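Local coordinates for protein glutathione reductase (Bartonella henselae, PDB 3O0H) that probably catalyses the NADPH-dependent reduction of glutathione disulfide to glutathione, using a bound FAD and a redox-active cysteine pair, at residues M409-V414 with A425-E430. Numbering follows the deposited sequence.
Sequences MFMKLV and AHVLGE
With chi1 at -47°, His426 holds its ring beside its own backbone N, and the CD2-NE2 edge of the imidazole meets Val414 CG2 in the ring plane, 3.9 Å from CD2. Bonds from ND1 to Thr373 and NE2 to the Leu376 carbonyl satisfy both nitrogens of the buried ring and fix its rotation. Met409, bent at chi2 (74°) and chi3 (30°), curls toward the partner strand: SD rests 3.9 Å from Val427 CG1, and CE reaches the backbone of Gly429 and Glu430, 3.3 Å from Glu430 N. Gly429 leaves room for this methyl, and its backbone angles also call for glycine. Phe410, Lys412, His426 and Leu428 share one face. Phe410 lies with its ring edge toward Leu428 N, both apolar side chains suiting burial under helix 232-245. Lys412 passes its aliphatic chain by His426 and carries NZ to Glu378, Asp231 and Asp233, so its buried charge is probably neutralised. On the opposite face, with Met411, small Ala425 accepts Leu413 CD2 at 3.6 Å; helix 432-444 packs on Ala425 and Val427. Four backbone hydrogen bonds join Phe410-Leu428 and Lys412-His426; Met411-Val427 and Leu413-Ala425 are non-hydrogen-bonded pairs. This is an antiparallel beta hairpin central to the dimerisation-domain sheet of pyridine nucleotide-disulphide oxidoreductases.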
ATOM      1  N   MET B 409      12.352   4.987   2.603  1.00 19.23           N
ATOM      2  CA  MET B 409      11.011   5.439   2.280  1.00 18.10           C
ATOM      3  C   MET B 409      11.036   6.928   2.560  1.00 16.80           C
ATOM      4  O   MET B 409      11.557   7.367   3.605  1.00 15.14           O
ATOM      5  CB  MET B 409       9.948   4.793   3.172  1.00 18.28           C
ATOM      6  CG  MET B 409       8.503   5.409   2.996  1.00 20.50           C
ATOM      7  SD  MET B 409       7.643   4.949   1.476  1.00 29.33           S
ATOM      8  CE  MET B 409       8.395   3.359   1.299  1.00 18.95           C
ATOM      9  N   PHE B 410      10.496   7.682   1.624  1.00 15.71           N
ATOM     10  CA  PHE B 410      10.371   9.131   1.752  1.00 15.35           C
ATOM     11  C   PHE B 410       8.894   9.519   1.737  1.00 14.85           C
ATOM     12  O   PHE B 410       8.155   9.073   0.867  1.00 14.74           O
ATOM     13  CB  PHE B 410      11.090   9.772   0.591  1.00 16.30           C
ATOM     14  CG  PHE B 410      10.753  11.196   0.424  1.00 15.90           C
ATOM     15  CD1 PHE B 410      11.384  12.153   1.210  1.00 16.77           C
ATOM     16  CD2 PHE B 410       9.769  11.590  -0.489  1.00 17.70           C
ATOM     17  CE1 PHE B 410      11.081  13.474   1.097  1.00 16.87           C
ATOM     18  CE2 PHE B 410       9.453  12.951  -0.637  1.00 17.76           C
ATOM     19  CZ  PHE B 410      10.098  13.881   0.172  1.00 17.46           C
ATOM     20  N   MET B 411       8.443  10.314   2.696  1.00 14.37           N
ATOM     21  CA  MET B 411       7.050  10.791   2.711  1.00 14.56           C
ATOM     22  C   MET B 411       7.076  12.277   3.063  1.00 14.40           C
ATOM     23  O   MET B 411       7.798  12.704   3.994  1.00 15.66           O
ATOM     24  CB  MET B 411       6.208  10.054   3.746  1.00 13.59           C
ATOM     25  CG  MET B 411       5.954   8.585   3.420  1.00 17.72           C
ATOM     26  SD  MET B 411       5.264   7.621   4.825  1.00 20.08           S
ATOM     27  CE  MET B 411       4.898   6.062   4.018  1.00 20.28           C
ATOM     28  N   LYS B 412       6.322  13.077   2.324  1.00 13.96           N
ATOM     29  CA  LYS B 412       6.272  14.503   2.636  1.00 13.66           C
ATOM     30  C   LYS B 412       4.842  15.021   2.495  1.00 13.31           C
ATOM     31  O   LYS B 412       4.175  14.748   1.518  1.00 14.17           O
ATOM     32  CB  LYS B 412       7.260  15.265   1.770  1.00 14.09           C
ATOM     33  CG  LYS B 412       7.271  16.747   2.024  1.00 15.14           C
ATOM     34  CD  LYS B 412       8.441  17.451   1.371  1.00 16.69           C
ATOM     35  CE  LYS B 412       8.217  17.696  -0.106  1.00 18.40           C
ATOM     36  NZ  LYS B 412       9.387  18.275  -0.837  1.00 15.05           N
ATOM     37  N   LEU B 413       4.344  15.717   3.517  1.00 14.21           N
ATOM     38  CA  LEU B 413       3.056  16.393   3.407  1.00 13.80           C
ATOM     39  C   LEU B 413       3.288  17.903   3.359  1.00 13.50           C
ATOM     40  O   LEU B 413       4.087  18.445   4.084  1.00 14.25           O
ATOM     41  CB  LEU B 413       2.176  15.999   4.571  1.00 15.56           C
ATOM     42  CG  LEU B 413       1.837  14.521   4.720  1.00 15.52           C
ATOM     43  CD1 LEU B 413       1.049  14.260   5.999  1.00 15.50           C
ATOM     44  CD2 LEU B 413       1.098  14.033   3.502  1.00 13.27           C
ATOM     45  N   VAL B 414       2.573  18.570   2.466  1.00 13.11           N
ATOM     46  CA  VAL B 414       2.726  19.972   2.235  1.00 12.89           C
ATOM     47  C   VAL B 414       1.414  20.591   2.715  1.00 11.94           C
ATOM     48  O   VAL B 414       0.332  20.236   2.258  1.00 13.14           O
ATOM     49  CB  VAL B 414       2.975  20.282   0.776  1.00 12.59           C
ATOM     50  CG1 VAL B 414       3.073  21.806   0.604  1.00 14.31           C
ATOM     51  CG2 VAL B 414       4.264  19.621   0.252  1.00 13.06           C
ATOM     52  N   ALA B 425       1.049  15.868  -1.284  1.00 12.43           N
ATOM     53  CA  ALA B 425       1.603  14.691  -0.636  1.00 12.18           C
ATOM     54  C   ALA B 425       2.446  13.941  -1.680  1.00 12.07           C
ATOM     55  O   ALA B 425       1.987  13.698  -2.814  1.00 10.89           O
ATOM     56  CB  ALA B 425       0.478  13.759  -0.068  1.00 10.28           C
ATOM     57  N   HIS B 426       3.650  13.559  -1.249  1.00 11.82           N
ATOM     58  CA  HIS B 426       4.713  13.037  -2.111  1.00 12.19           C
ATOM     59  C   HIS B 426       5.412  11.875  -1.434  1.00 11.96           C
ATOM     60  O   HIS B 426       5.785  11.976  -0.273  1.00 12.60           O
ATOM     61  CB  HIS B 426       5.700  14.159  -2.434  1.00 11.84           C
ATOM     62  CG  HIS B 426       5.013  15.412  -2.842  1.00 13.90           C
ATOM     63  ND1 HIS B 426       4.363  15.538  -4.053  1.00 13.93           N
ATOM     64  CD2 HIS B 426       4.768  16.557  -2.156  1.00 12.23           C
ATOM     65  CE1 HIS B 426       3.783  16.723  -4.105  1.00 15.34           C
ATOM     66  NE2 HIS B 426       4.037  17.373  -2.976  1.00 13.03           N
ATOM     67  N   VAL B 427       5.574  10.765  -2.155  1.00 11.87           N
ATOM     68  CA  VAL B 427       6.023   9.518  -1.574  1.00 11.90           C
ATOM     69  C   VAL B 427       7.014   8.904  -2.552  1.00 12.40           C
ATOM     70  O   VAL B 427       6.785   8.898  -3.770  1.00 11.83           O
ATOM     71  CB  VAL B 427       4.864   8.548  -1.324  1.00 11.31           C
ATOM     72  CG1 VAL B 427       5.322   7.218  -0.657  1.00 12.21           C
ATOM     73  CG2 VAL B 427       3.740   9.164  -0.487  1.00 13.00           C
ATOM     74  N   LEU B 428       8.106   8.394  -2.017  1.00 12.60           N
ATOM     75  CA  LEU B 428       9.070   7.649  -2.800  1.00 13.65           C
ATOM     76  C   LEU B 428       9.513   6.457  -2.000  1.00 14.43           C
ATOM     77  O   LEU B 428       9.909   6.621  -0.855  1.00 17.72           O
ATOM     78  CB  LEU B 428      10.237   8.542  -3.191  1.00 14.11           C
ATOM     79  CG  LEU B 428      11.409   7.790  -3.829  1.00 14.42           C
ATOM     80  CD1 LEU B 428      12.038   8.683  -4.858  1.00 17.72           C
ATOM     81  CD2 LEU B 428      12.420   7.305  -2.799  1.00 17.86           C
ATOM     82  N   GLY B 429       9.509   5.273  -2.626  1.00 13.85           N
ATOM     83  CA  GLY B 429       9.845   4.029  -2.004  1.00 14.43           C
ATOM     84  C   GLY B 429       8.778   2.985  -2.323  1.00 14.78           C
ATOM     85  O   GLY B 429       7.910   3.158  -3.203  1.00 12.21           O
ATOM     86  N   GLU B 430       8.838   1.905  -1.583  1.00 15.98           N
ATOM     87  CA  GLU B 430       8.050   0.712  -1.896  1.00 18.45           C
ATOM     88  C   GLU B 430       6.517   1.006  -1.909  1.00 16.55           C
ATOM     89  O   GLU B 430       5.969   1.573  -0.950  1.00 15.84           O
ATOM     90  CB  GLU B 430       8.454  -0.392  -0.888  1.00 20.23           C
ATOM     91  CG  GLU B 430       7.529  -1.575  -0.809  1.00 26.26           C
ATOM     92  CD  GLU B 430       8.125  -2.696   0.005  1.00 32.08           C
ATOM     93  OE1 GLU B 430       9.387  -2.777   0.061  1.00 35.92           O
ATOM     94  OE2 GLU B 430       7.325  -3.468   0.601  1.00 40.28           O
TER